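Phage-related protein (Bacillus cereus, PDB 4JG2) is of unknown function but probably binds single-stranded DNA, like related phage proteins. Local coordinates at residues W52-I57 with E62-S67; I70-K75 with D112-R117; E76-I81 with G124-N129; P136-V139 with P145-D148; Y165-N170 with G174-L179. All coordinates share one frame; numbering follows the deposited sequence.

Contact 1 of 5, residues W52-I57 with E62-S67; sequences WEPVSI and EKYSVS
Pro54 lies flat over one face of the Tyr64 ring, its CB above the ring centre at 3.9 Å from the centroid and 10° off the normal, a CH-pi contact. The edge of the same ring turns to the backbone of Trp52, with Trp52 O 3.8 Å from Tyr64 CE2. This CH-pi contact stands at one end of a beta hairpin, in which the short strand 54-55 folds back antiparallel on the start of strand 63-71. The two side chains run alongside each other and point the same way, which lets Pro54 CD follow the phenol out to Tyr64 CZ, 3.6 Å away. Glu62 crosses the proline obliquely: with CG anti to the backbone N (chi1 -173°), its extended chain brings OE1 near Pro54 CG. Beyond the ring, Val55 and Lys63 form a hydrogen-bonded pair with reciprocal N-H...O bonds. The polar end of Lys63 is held locally in this surface hairpin, NZ bonding to Ala61 O. Farther along, the extended CG1 branch of Ile57 carries its CD1 methyl to 3.8 Å from Ser65 OG.

Contact 2 of 5, residues I70-K75 with D112-R117; sequences IPKTDK and DGDVER
Lys72 and the acidic pair Asp112 and Asp114 meet through side chains alone, for the backbones stay well apart: the nearest CA atoms, those of Lys72 and Asp112, are 9.3 Å from each other. Segment 70-75 leaves its strand through a type I beta turn from Pro71 to Asp74, closed by Asp74 N on Pro71 O, and then enters a helix at the N-cap residue Asp74. Segment 112-117 winds through an irregular loop whose first bend is an Asx turn, Asp114 N donating to Asp112 OD1 at 3.0 Å. Across the gap Lys72 sends a chain extended beyond CG. Its NZ reaches Asp114 OD2 at 2.7 Å, on the anti lone pair, and Asp112 OD1 at 2.8 Å, from above that carboxylate plane. The result is a salt-bridge network of one ammonium and two carboxylates, joining the exit of strand 63-71 to the loop after strand 111-112, at the rim of the four-stranded antiparallel sheet. Asp112 OD1 is gripped twice, since Lys72 NZ and Asp114 N come to it from opposite faces of its plane. Two nearby carboxylates would probably stabilise the charged form of the lysine. Lys72 also makes a cation-pi contact with Tyr126, while the second oxygen of Asp114, OD1, accepts from Gly124 N. Behind the network Glu116 OE2 receives Asp112 N at 2.9 Å, bracing the residue that starts the turn.

Contact 3 of 5, residues E76-I81 with G124-N129; sequences ETINAI and GHYFVN
Ile78 presses its CD1 methyl against the edge of the Tyr126 ring, near the ring plane, and this is the tight half of the contact. CD1 lies 3.8 Å from Tyr126 CD2 and equally near Tyr126 CE2, straddling one side of the phenol, while Ile78 CG1 follows at 4.0 Å from Tyr126 CD2. The two side chains cross at about a right angle. In Ile78 it is CG1 that stands anti to the carbonyl carbon (chi1 -65°), and the chain continues extended from there, delivering its terminal methyl to the ring. One helical turn on, the fit is looser: in the conformer described here Ile81 CD1 is 4.4 Å from Val128 CG1, a methyl-to-methyl touch whose exact distance is doubtful. Ile78 thus faces Tyr126, and Ile81 faces Val128. Neither pair is on open surface; Tyr126, only partly buried, marks the more solvent-accessible end. Ile81 and Val128 instead sit deep, where the inner residues of both sheets gather.

This is helix-on-sheet packing: helix 75-96 lies against the four-stranded antiparallel sheet through strand 125-132. Ile70 of the adjacent strand 63-71 packs beside Ile81 and Val128, whereas Phe164 and Leu162 of strand 157-169 and Val38 of strand 37-39 close in from the other sheet.

Contact 4 of 5, residues P136-V139 with P145-D148; sequences PQIV and PILD
Ile146 reaches over the chain at Val139 and carries most of the side-chain contact between these segments. Its CG1 branch stands anti to the carbonyl carbon (chi1 -74°) and runs on extended (chi2 178°), a shape that lays the branch along the Val139 peptide: CG1 is 3.7 Å from Val139 C and CD1 is 3.4 Å from Val139 O. The CD1 methyl therefore rests against a backbone carbonyl group more closely than against Ile138 CG2, a looser 4.3 Å away. Ile138 shares the same rotamer, but its CD1 packs on Trp52, leaving CG2 as the part that meets Ile146; the side chain also touches Val152. Val139, whose side chain sets out away from the other segment, nevertheless touches the backbone of Pro145 through CG1, 4.0 Å from Pro145 N.

The backbones are bridged at a single point, Val139 opposite Pro145, where the chain returns after a short excursion from strand 138-139; this is a loop closed on the strand by an isolated beta bridge rather than a regular hairpin. Its one hydrogen bond runs from Ile146 N to Ile138 O at 2.9 Å, nearly straight at 173°. Pro145, lacking an N-H, adds a CA-H...O contact to the same oxygen, so Ile138 O serves both residues. On its other side strand 138-139 runs parallel to strand 175-186, and Val139 makes backbone bonds there to Ile182 and Lys184. Ile146 also leans on Trp52, Val152 and Lys184.

Contact 5 of 5, residues Y165-N170 with G174-L179; sequences YAFNSN and GVACGL
Four backbone hydrogen bonds join Tyr165 and Phe167 to Ala176 and Gly174. Tyr165 and Ala176 exchange a pair, the shorter being Ala176 N to Tyr165 O at 2.8 Å; Phe167 and Gly174 exchange another, with Phe167 N to Gly174 O at 2.9 Å. Between these hydrogen-bonded pairs lies the non-hydrogen-bonded pair Ala166 and Val175. Here CA-H...O contacts supplement the amide bonds, Ala166 CA approaching Gly174 O at 3.2 Å and Val175 CA approaching Tyr165 O.

The arrangement is an antiparallel beta hairpin formed by the end of strand 157-169 and the start of strand 175-186 in the mixed sheet. Within these segments the bridges run from Tyr165 to Phe167; the short strand axes make an angle of 115°, and the pairing goes on at Gly178 with Asn163.

Apolar and aromatic contacts gather on the face bearing Tyr165, Phe167 and Ala176. Ala176 CB lies over one face of the Tyr165 ring, offset toward the rim, in a CH-pi contact 4.1 Å from the centroid. The same methyl meets Phe167 CD1 at 3.7 Å and so touches both aromatic side chains. Each ring folds back over the partner strand because its CG sits between the backbone N and the carbonyl carbon (chi1 61° in Tyr165, 80° in Phe167). Phe167 consequently covers the Gly174 backbone, with Gly174 N over its face. On the opposite face, Val175 packs on Phe164 and helix 75-96.

A water provides the remaining polar link: it bonds to Tyr165 OH and to Cys177 O, both at 3.0 Å.

How the contacts relate
From the N terminus, contact 1 comes first, closing a short hairpin loop onto strand 63-71. That strand leads directly into contact 2, whose loop encloses helix 75-96; contact 3 opens from that helix before contact 2 has closed, so the two cross, with centres 7 Å apart. Contacts 4 and 5 then follow in series, each closing a short loop. Contacts 1, 2 and 3 share the antiparallel sheet, in which strands 63-71 and 125-132 are neighbours. Contacts 4 and 5 belong to the mixed sheet, on opposite sides of the chain's centre. Trp52 packing on Ile138, and Val66 on Leu179, tie contact 1 to both.

Contact 1 of 5, residues W52-I57 with E62-S67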
# COMPACT_ATOMS: atom_id res chain seq x y z
N TRP A 52 -0.29 -3.72 -12.78
CA TRP A 52 -0.62 -3.60 -14.20
C TRP A 52 -1.99 -4.16 -14.54
O TRP A 52 -2.65 -3.67 -15.45
CB TRP A 52 0.45 -4.31 -15.06
CG TRP A 52 1.85 -3.79 -14.94
CD1 TRP A 52 2.95 -4.45 -14.51
CD2 TRP A 52 2.30 -2.46 -15.30
NE1 TRP A 52 4.08 -3.65 -14.58
CE2 TRP A 52 3.69 -2.42 -15.08
CE3 TRP A 52 1.66 -1.33 -15.85
CZ2 TRP A 52 4.47 -1.31 -15.39
CZ3 TRP A 52 2.42 -0.24 -16.16
CH2 TRP A 52 3.80 -0.22 -15.92
N GLU A 53 -2.39 -5.22 -13.84
CA GLU A 53 -3.68 -5.86 -14.02
C GLU A 53 -4.22 -6.15 -12.65
O GLU A 53 -3.44 -6.36 -11.73
CB GLU A 53 -3.55 -7.16 -14.83
CG GLU A 53 -2.85 -7.00 -16.17
CD GLU A 53 -3.28 -8.05 -17.16
OE1 GLU A 53 -4.50 -8.34 -17.17
OE2 GLU A 53 -2.43 -8.53 -17.95
N PRO A 54 -5.53 -6.08 -12.49
CA PRO A 54 -6.13 -6.39 -11.20
C PRO A 54 -6.38 -7.85 -11.02
O PRO A 54 -6.47 -8.60 -12.01
CB PRO A 54 -7.44 -5.58 -11.24
CG PRO A 54 -7.87 -5.69 -12.67
CD PRO A 54 -6.57 -5.64 -13.47
N VAL A 55 -6.48 -8.28 -9.77
CA VAL A 55 -6.70 -9.68 -9.44
C VAL A 55 -7.64 -9.80 -8.23
O VAL A 55 -7.84 -8.86 -7.48
CB VAL A 55 -5.41 -10.45 -9.17
CG1 VAL A 55 -4.52 -10.45 -10.42
CG2 VAL A 55 -4.79 -9.91 -7.91
N SER A 56 -8.17 -11.00 -8.08
CA SER A 56 -8.95 -11.34 -6.91
C SER A 56 -8.01 -12.09 -5.95
O SER A 56 -7.28 -13.01 -6.36
CB SER A 56 -10.09 -12.27 -7.27
OG SER A 56 -10.72 -12.82 -6.10
N ILE A 57 -7.95 -11.61 -4.70
CA ILE A 57 -7.19 -12.26 -3.62
C ILE A 57 -8.22 -12.97 -2.72
O ILE A 57 -9.15 -12.34 -2.18
CB ILE A 57 -6.41 -11.26 -2.73
CG1 ILE A 57 -5.41 -10.43 -3.53
CG2 ILE A 57 -5.68 -12.03 -1.59
CD1 ILE A 57 -4.71 -9.33 -2.74
N GLU A 62 -12.14 -8.04 -7.61
CA GLU A 62 -10.91 -7.79 -8.38
C GLU A 62 -10.46 -6.35 -8.20
O GLU A 62 -11.21 -5.41 -8.35
CB GLU A 62 -11.23 -8.07 -9.84
CG GLU A 62 -10.10 -8.04 -10.77
CD GLU A 62 -10.53 -8.51 -12.15
OE1 GLU A 62 -10.77 -7.64 -13.03
OE2 GLU A 62 -10.76 -9.74 -12.32
N LYS A 63 -9.19 -6.20 -7.82
CA LYS A 63 -8.59 -4.91 -7.51
C LYS A 63 -7.10 -4.93 -7.87
O LYS A 63 -6.46 -5.98 -7.95
CB LYS A 63 -8.69 -4.60 -5.98
CG LYS A 63 -10.10 -4.21 -5.53
CD LYS A 63 -10.18 -3.78 -4.09
CE LYS A 63 -9.91 -4.87 -3.12
NZ LYS A 63 -10.89 -5.95 -3.15
N TYR A 64 -6.61 -3.74 -8.14
CA TYR A 64 -5.17 -3.49 -8.20
C TYR A 64 -4.65 -3.52 -6.77
O TYR A 64 -5.32 -3.01 -5.85
CB TYR A 64 -4.86 -2.18 -8.89
CG TYR A 64 -5.36 -2.12 -10.32
CD1 TYR A 64 -6.65 -1.75 -10.66
CD2 TYR A 64 -4.50 -2.45 -11.36
CE1 TYR A 64 -7.08 -1.80 -11.96
CE2 TYR A 64 -4.88 -2.45 -12.67
CZ TYR A 64 -6.18 -2.11 -12.96
OH TYR A 64 -6.59 -2.11 -14.29
N SER A 65 -3.48 -4.10 -6.55
CA SER A 65 -3.00 -4.23 -5.20
C SER A 65 -1.51 -4.45 -5.20
O SER A 65 -0.89 -4.87 -6.17
CB SER A 65 -3.69 -5.40 -4.50
OG SER A 65 -3.41 -6.67 -5.14
N VAL A 66 -0.90 -4.20 -4.02
CA VAL A 66 0.51 -4.50 -3.77
C VAL A 66 0.69 -4.52 -2.25
O VAL A 66 0.03 -3.78 -1.55
CB VAL A 66 1.45 -3.44 -4.41
CG1 VAL A 66 1.12 -2.05 -4.00
CG2 VAL A 66 2.91 -3.79 -4.25
N SER A 67 1.59 -5.40 -1.81
CA SER A 67 2.07 -5.42 -0.44
C SER A 67 3.35 -4.57 -0.40
O SER A 67 4.36 -4.94 -1.00
CB SER A 67 2.29 -6.85 0.05
OG SER A 67 1.04 -7.53 0.18

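Contact 2 of 5, residues I70-K75 with D112-R117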
# COMPACT_ATOMS: atom_id res chain seq x y z
N ILE A 70 8.12 -1.77 3.93
CA ILE A 70 8.74 -0.56 4.47
C ILE A 70 9.81 -0.94 5.47
O ILE A 70 9.51 -1.54 6.50
CB ILE A 70 7.64 0.27 5.17
CG1 ILE A 70 6.53 0.65 4.15
CG2 ILE A 70 8.21 1.54 5.83
CD1 ILE A 70 5.18 0.81 4.69
N PRO A 71 11.08 -0.66 5.14
CA PRO A 71 12.10 -1.06 6.09
C PRO A 71 11.85 -0.46 7.47
O PRO A 71 11.50 0.71 7.55
CB PRO A 71 13.40 -0.59 5.44
CG PRO A 71 13.07 0.02 4.19
CD PRO A 71 11.63 -0.00 3.94
N LYS A 72 12.19 -1.20 8.53
CA LYS A 72 12.04 -0.67 9.87
C LYS A 72 12.98 0.49 10.16
O LYS A 72 12.76 1.21 11.11
CB LYS A 72 12.18 -1.82 10.88
CG LYS A 72 10.96 -2.72 10.85
CD LYS A 72 10.95 -3.78 11.95
CE LYS A 72 9.65 -4.59 11.95
NZ LYS A 72 9.58 -5.58 13.04
N THR A 73 14.02 0.65 9.38
CA THR A 73 14.92 1.80 9.44
C THR A 73 14.32 3.08 8.83
O THR A 73 14.87 4.17 9.04
CB THR A 73 16.25 1.47 8.73
OG1 THR A 73 15.93 0.98 7.41
CG2 THR A 73 17.07 0.44 9.47
N ASP A 74 13.20 2.98 8.11
CA ASP A 74 12.60 4.15 7.46
C ASP A 74 11.67 4.85 8.41
O ASP A 74 10.44 4.83 8.29
CB ASP A 74 11.88 3.73 6.19
CG ASP A 74 11.44 4.93 5.38
OD1 ASP A 74 11.69 6.13 5.89
OD2 ASP A 74 10.87 4.70 4.32
N LYS A 75 12.25 5.48 9.42
CA LYS A 75 11.47 6.15 10.46
C LYS A 75 10.58 7.24 9.94
O LYS A 75 9.48 7.41 10.41
CB LYS A 75 12.42 6.73 11.56
CG LYS A 75 13.31 5.69 12.16
CD LYS A 75 12.54 4.58 12.86
CE LYS A 75 13.36 3.64 13.80
NZ LYS A 75 14.04 2.38 13.31
N ASP A 112 3.53 -6.13 10.86
CA ASP A 112 4.90 -6.40 11.24
C ASP A 112 5.41 -7.63 10.47
O ASP A 112 5.01 -8.75 10.77
CB ASP A 112 4.98 -6.61 12.75
CG ASP A 112 6.40 -6.65 13.27
OD1 ASP A 112 7.28 -7.06 12.53
OD2 ASP A 112 6.63 -6.40 14.46
N GLY A 113 6.31 -7.43 9.51
CA GLY A 113 6.86 -8.51 8.72
C GLY A 113 7.69 -9.51 9.46
O GLY A 113 7.82 -10.62 9.01
N ASP A 114 8.26 -9.12 10.59
CA ASP A 114 9.08 -10.05 11.36
C ASP A 114 8.27 -11.06 12.13
O ASP A 114 8.73 -12.18 12.34
CB ASP A 114 9.96 -9.32 12.35
CG ASP A 114 11.09 -8.58 11.69
OD1 ASP A 114 11.79 -9.26 10.96
OD2 ASP A 114 11.29 -7.38 11.95
N VAL A 115 7.07 -10.71 12.53
CA VAL A 115 6.30 -11.60 13.38
C VAL A 115 5.01 -12.11 12.73
O VAL A 115 4.54 -13.15 13.13
CB VAL A 115 6.19 -11.00 14.83
CG1 VAL A 115 7.56 -10.79 15.50
CG2 VAL A 115 5.46 -9.74 14.85
N GLU A 116 4.44 -11.42 11.74
CA GLU A 116 3.19 -11.85 11.12
C GLU A 116 3.37 -12.68 9.84
O GLU A 116 2.39 -13.15 9.25
CB GLU A 116 2.28 -10.67 10.84
CG GLU A 116 2.00 -9.83 12.07
CD GLU A 116 1.01 -8.75 11.73
OE1 GLU A 116 -0.12 -9.09 11.31
OE2 GLU A 116 1.28 -7.57 11.98
N ARG A 117 4.62 -12.79 9.40
CA ARG A 117 4.98 -13.56 8.22
C ARG A 117 6.23 -14.39 8.48
O ARG A 117 6.98 -14.12 9.41
CB ARG A 117 5.22 -12.64 7.01
CG ARG A 117 3.99 -11.85 6.54
CD ARG A 117 2.86 -12.77 6.05
NE ARG A 117 1.77 -12.01 5.43
CZ ARG A 117 0.67 -11.64 6.08
NH1 ARG A 117 0.54 -11.96 7.37
NH2 ARG A 117 -0.28 -10.97 5.46

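Contact 3 of 5, residues E76-I81 with G124-N129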
# COMPACT_ATOMS: atom_id res chain seq x y z
N GLU A 76 11.03 7.98 8.95
CA GLU A 76 10.21 9.05 8.41
C GLU A 76 8.92 8.49 7.84
O GLU A 76 7.82 8.99 8.12
CB GLU A 76 10.97 9.85 7.35
CG GLU A 76 10.31 11.08 6.80
CD GLU A 76 11.25 11.90 5.89
OE1 GLU A 76 12.29 11.36 5.43
OE2 GLU A 76 10.95 13.08 5.61
N THR A 77 8.97 7.44 7.02
CA THR A 77 7.78 6.88 6.46
C THR A 77 6.91 6.25 7.53
O THR A 77 5.68 6.40 7.51
CB THR A 77 8.14 5.81 5.39
OG1 THR A 77 8.94 6.43 4.37
CG2 THR A 77 6.91 5.18 4.77
N ILE A 78 7.51 5.51 8.47
CA ILE A 78 6.74 4.87 9.51
C ILE A 78 5.98 5.94 10.33
O ILE A 78 4.79 5.77 10.65
CB ILE A 78 7.64 4.01 10.40
CG1 ILE A 78 8.24 2.87 9.58
CG2 ILE A 78 6.91 3.54 11.67
CD1 ILE A 78 9.46 2.27 10.24
N ASN A 79 6.67 6.99 10.73
CA ASN A 79 6.01 8.04 11.52
C ASN A 79 4.89 8.68 10.73
O ASN A 79 3.84 8.96 11.31
CB ASN A 79 7.06 9.09 11.97
CG ASN A 79 8.04 8.55 13.02
OD1 ASN A 79 7.69 7.72 13.84
ND2 ASN A 79 9.25 9.07 13.02
N ALA A 80 5.09 8.89 9.43
CA ALA A 80 4.05 9.47 8.60
C ALA A 80 2.83 8.55 8.52
O ALA A 80 1.71 9.02 8.56
CB ALA A 80 4.57 9.80 7.21
N ILE A 81 3.05 7.24 8.41
CA ILE A 81 1.97 6.25 8.37
C ILE A 81 1.20 6.28 9.70
O ILE A 81 -0.03 6.31 9.72
CB ILE A 81 2.44 4.87 7.98
CG1 ILE A 81 2.86 4.83 6.51
CG2 ILE A 81 1.34 3.84 8.25
CD1 ILE A 81 3.58 3.57 6.08
N GLY A 124 12.74 -7.58 8.88
CA GLY A 124 13.20 -6.24 8.97
C GLY A 124 12.31 -5.19 8.32
O GLY A 124 12.76 -4.05 8.17
N HIS A 125 11.07 -5.54 8.02
CA HIS A 125 10.12 -4.64 7.41
C HIS A 125 8.78 -4.66 8.09
O HIS A 125 8.35 -5.69 8.62
CB HIS A 125 9.89 -5.05 5.92
CG HIS A 125 11.07 -4.81 5.03
ND1 HIS A 125 12.19 -5.58 5.06
CD2 HIS A 125 11.31 -3.87 4.09
CE1 HIS A 125 13.07 -5.11 4.19
NE2 HIS A 125 12.55 -4.08 3.58
N TYR A 126 8.13 -3.51 8.04
CA TYR A 126 6.69 -3.43 8.20
C TYR A 126 6.11 -3.63 6.78
O TYR A 126 6.82 -3.50 5.76
CB TYR A 126 6.23 -2.09 8.73
CG TYR A 126 6.62 -1.86 10.20
CD1 TYR A 126 5.91 -2.48 11.22
CD2 TYR A 126 7.63 -0.99 10.55
CE1 TYR A 126 6.19 -2.28 12.54
CE2 TYR A 126 7.95 -0.76 11.87
CZ TYR A 126 7.23 -1.42 12.87
OH TYR A 126 7.54 -1.19 14.20
N PHE A 127 4.81 -3.88 6.68
CA PHE A 127 4.16 -3.96 5.41
C PHE A 127 2.77 -3.41 5.49
O PHE A 127 2.09 -3.48 6.53
CB PHE A 127 4.16 -5.41 4.81
CG PHE A 127 3.37 -6.45 5.54
CD1 PHE A 127 2.08 -6.83 5.14
CD2 PHE A 127 3.92 -7.09 6.64
CE1 PHE A 127 1.44 -7.85 5.76
CE2 PHE A 127 3.23 -8.12 7.26
CZ PHE A 127 1.97 -8.51 6.84
N VAL A 128 2.28 -2.92 4.35
CA VAL A 128 0.90 -2.45 4.22
C VAL A 128 0.37 -3.12 2.94
O VAL A 128 1.10 -3.28 1.96
CB VAL A 128 0.80 -0.91 4.15
CG1 VAL A 128 1.68 -0.26 5.22
CG2 VAL A 128 1.19 -0.36 2.82
N ASN A 129 -0.87 -3.60 3.03
CA ASN A 129 -1.60 -4.16 1.92
C ASN A 129 -2.45 -3.02 1.32
O ASN A 129 -3.48 -2.67 1.92
CB ASN A 129 -2.41 -5.35 2.32
CG ASN A 129 -1.56 -6.52 2.77
OD1 ASN A 129 -0.43 -6.71 2.33
ND2 ASN A 129 -2.10 -7.26 3.68

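Contact 4 of 5, residues P136-V139 with P145-D148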
# COMPACT_ATOMS: atom_id res chain seq x y z
N PRO A 136 -3.35 2.20 -10.91
CA PRO A 136 -2.39 3.24 -10.57
C PRO A 136 -1.64 3.77 -11.78
O PRO A 136 -1.52 3.05 -12.79
CB PRO A 136 -1.39 2.48 -9.67
CG PRO A 136 -1.51 1.06 -10.11
CD PRO A 136 -2.95 0.86 -10.45
N GLN A 137 -1.16 5.01 -11.69
CA GLN A 137 -0.19 5.48 -12.66
C GLN A 137 1.18 5.01 -12.17
O GLN A 137 1.54 5.23 -11.02
CB GLN A 137 -0.22 6.98 -12.80
CG GLN A 137 -1.59 7.47 -13.19
CD GLN A 137 -1.78 8.92 -12.87
OE1 GLN A 137 -2.64 9.24 -12.11
NE2 GLN A 137 -0.89 9.73 -13.28
N ILE A 138 1.95 4.43 -13.10
CA ILE A 138 3.25 3.80 -12.81
C ILE A 138 4.29 4.55 -13.64
O ILE A 138 4.22 4.54 -14.88
CB ILE A 138 3.22 2.30 -13.08
CG1 ILE A 138 2.10 1.64 -12.27
CG2 ILE A 138 4.56 1.73 -12.74
CD1 ILE A 138 1.97 0.15 -12.41
N VAL A 139 5.21 5.23 -12.95
CA VAL A 139 6.12 6.16 -13.56
C VAL A 139 7.57 5.88 -13.16
O VAL A 139 7.84 5.14 -12.21
CB VAL A 139 5.76 7.62 -13.21
CG1 VAL A 139 4.35 7.96 -13.70
CG2 VAL A 139 5.94 7.93 -11.75
N PRO A 145 5.42 8.13 -17.60
CA PRO A 145 4.80 6.80 -17.56
C PRO A 145 5.74 5.71 -18.06
O PRO A 145 6.44 5.90 -19.04
CB PRO A 145 3.55 6.95 -18.44
CG PRO A 145 3.20 8.42 -18.34
CD PRO A 145 4.56 9.11 -18.33
N ILE A 146 5.72 4.58 -17.37
CA ILE A 146 6.52 3.42 -17.76
C ILE A 146 5.76 2.65 -18.83
O ILE A 146 4.60 2.24 -18.66
CB ILE A 146 6.87 2.54 -16.56
CG1 ILE A 146 7.95 3.29 -15.76
CG2 ILE A 146 7.32 1.13 -16.96
CD1 ILE A 146 8.41 2.64 -14.49
N LEU A 147 6.43 2.45 -19.97
CA LEU A 147 5.85 1.85 -21.19
C LEU A 147 6.31 0.42 -21.43
O LEU A 147 6.06 -0.12 -22.50
CB LEU A 147 6.15 2.73 -22.40
CG LEU A 147 5.76 4.22 -22.29
CD1 LEU A 147 6.14 4.98 -23.54
CD2 LEU A 147 4.30 4.40 -21.95
N ASP A 148 6.92 -0.25 -20.41
CA ASP A 148 7.33 -1.64 -20.53
C ASP A 148 7.08 -2.28 -19.18
O ASP A 148 7.79 -1.96 -18.22
CB ASP A 148 8.83 -1.78 -20.93
CG ASP A 148 9.26 -3.24 -21.17
OD1 ASP A 148 8.58 -4.15 -20.69
OD2 ASP A 148 10.30 -3.44 -21.82

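Contact 5 of 5, residues Y165-N170 with G174-L179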
# COMPACT_ATOMS: atom_id res chain seq x y z
N TYR A 165 -7.80 5.41 5.16
CA TYR A 165 -9.19 5.79 5.37
C TYR A 165 -9.90 4.78 6.25
O TYR A 165 -9.65 3.58 6.22
CB TYR A 165 -9.95 5.98 4.02
CG TYR A 165 -10.02 4.74 3.17
CD1 TYR A 165 -9.00 4.41 2.24
CD2 TYR A 165 -11.08 3.88 3.25
CE1 TYR A 165 -9.11 3.30 1.45
CE2 TYR A 165 -11.16 2.72 2.46
CZ TYR A 165 -10.18 2.47 1.58
OH TYR A 165 -10.29 1.33 0.84
N ALA A 166 -10.87 5.25 7.01
CA ALA A 166 -11.72 4.40 7.85
C ALA A 166 -12.61 3.56 6.98
O ALA A 166 -13.11 4.02 5.94
CB ALA A 166 -12.55 5.21 8.81
N PHE A 167 -12.89 2.32 7.43
CA PHE A 167 -13.79 1.44 6.68
C PHE A 167 -14.53 0.51 7.64
O PHE A 167 -14.08 0.22 8.74
CB PHE A 167 -13.03 0.57 5.62
CG PHE A 167 -12.36 -0.63 6.20
CD1 PHE A 167 -11.19 -0.49 6.94
CD2 PHE A 167 -12.93 -1.88 6.11
CE1 PHE A 167 -10.59 -1.60 7.50
CE2 PHE A 167 -12.36 -2.99 6.69
CZ PHE A 167 -11.19 -2.81 7.44
N ASN A 168 -15.62 -0.05 7.11
CA ASN A 168 -16.33 -1.15 7.73
C ASN A 168 -16.94 -1.96 6.62
O ASN A 168 -17.78 -1.45 5.90
CB ASN A 168 -17.40 -0.58 8.63
CG ASN A 168 -18.13 -1.62 9.41
OD1 ASN A 168 -18.65 -2.58 8.85
ND2 ASN A 168 -18.16 -1.45 10.71
N SER A 169 -16.51 -3.20 6.50
CA SER A 169 -17.02 -4.12 5.48
C SER A 169 -16.39 -5.51 5.69
O SER A 169 -15.31 -5.64 6.29
CB SER A 169 -16.67 -3.71 4.08
OG SER A 169 -15.29 -3.54 3.89
N ASN A 170 -17.04 -6.52 5.11
CA ASN A 170 -16.53 -7.86 5.15
C ASN A 170 -16.25 -8.36 6.55
O ASN A 170 -15.25 -9.08 6.79
CB ASN A 170 -15.29 -7.93 4.24
CG ASN A 170 -15.62 -7.63 2.76
OD1 ASN A 170 -16.69 -8.04 2.23
ND2 ASN A 170 -14.70 -6.96 2.09
N GLY A 174 -11.95 -0.69 10.70
CA GLY A 174 -10.71 -0.10 11.05
C GLY A 174 -10.25 0.92 10.02
O GLY A 174 -11.06 1.74 9.55
N VAL A 175 -8.98 0.87 9.68
CA VAL A 175 -8.35 1.74 8.73
C VAL A 175 -7.72 0.89 7.62
O VAL A 175 -6.97 -0.03 7.91
CB VAL A 175 -7.29 2.62 9.40
CG1 VAL A 175 -6.58 3.49 8.35
CG2 VAL A 175 -7.93 3.50 10.42
N ALA A 176 -8.11 1.22 6.38
CA ALA A 176 -7.63 0.58 5.18
C ALA A 176 -6.66 1.48 4.46
O ALA A 176 -6.50 2.66 4.79
CB ALA A 176 -8.79 0.21 4.24
N CYS A 177 -5.98 0.94 3.45
CA CYS A 177 -4.97 1.64 2.70
C CYS A 177 -5.29 1.58 1.22
O CYS A 177 -5.26 0.50 0.60
CB CYS A 177 -3.61 1.10 2.97
SG CYS A 177 -2.33 2.07 2.14
N GLY A 178 -5.58 2.76 0.64
CA GLY A 178 -5.79 2.89 -0.75
C GLY A 178 -4.49 3.05 -1.53
O GLY A 178 -3.63 3.87 -1.16
N LEU A 179 -4.34 2.27 -2.58
CA LEU A 179 -3.20 2.36 -3.47
C LEU A 179 -3.35 3.51 -4.41
O LEU A 179 -4.36 3.62 -5.13
CB LEU A 179 -3.13 1.07 -4.30
CG LEU A 179 -2.03 1.01 -5.38
CD1 LEU A 179 -0.64 1.17 -4.79
CD2 LEU A 179 -2.12 -0.32 -6.13
O HOH W 1 -8.01 -0.60 0.72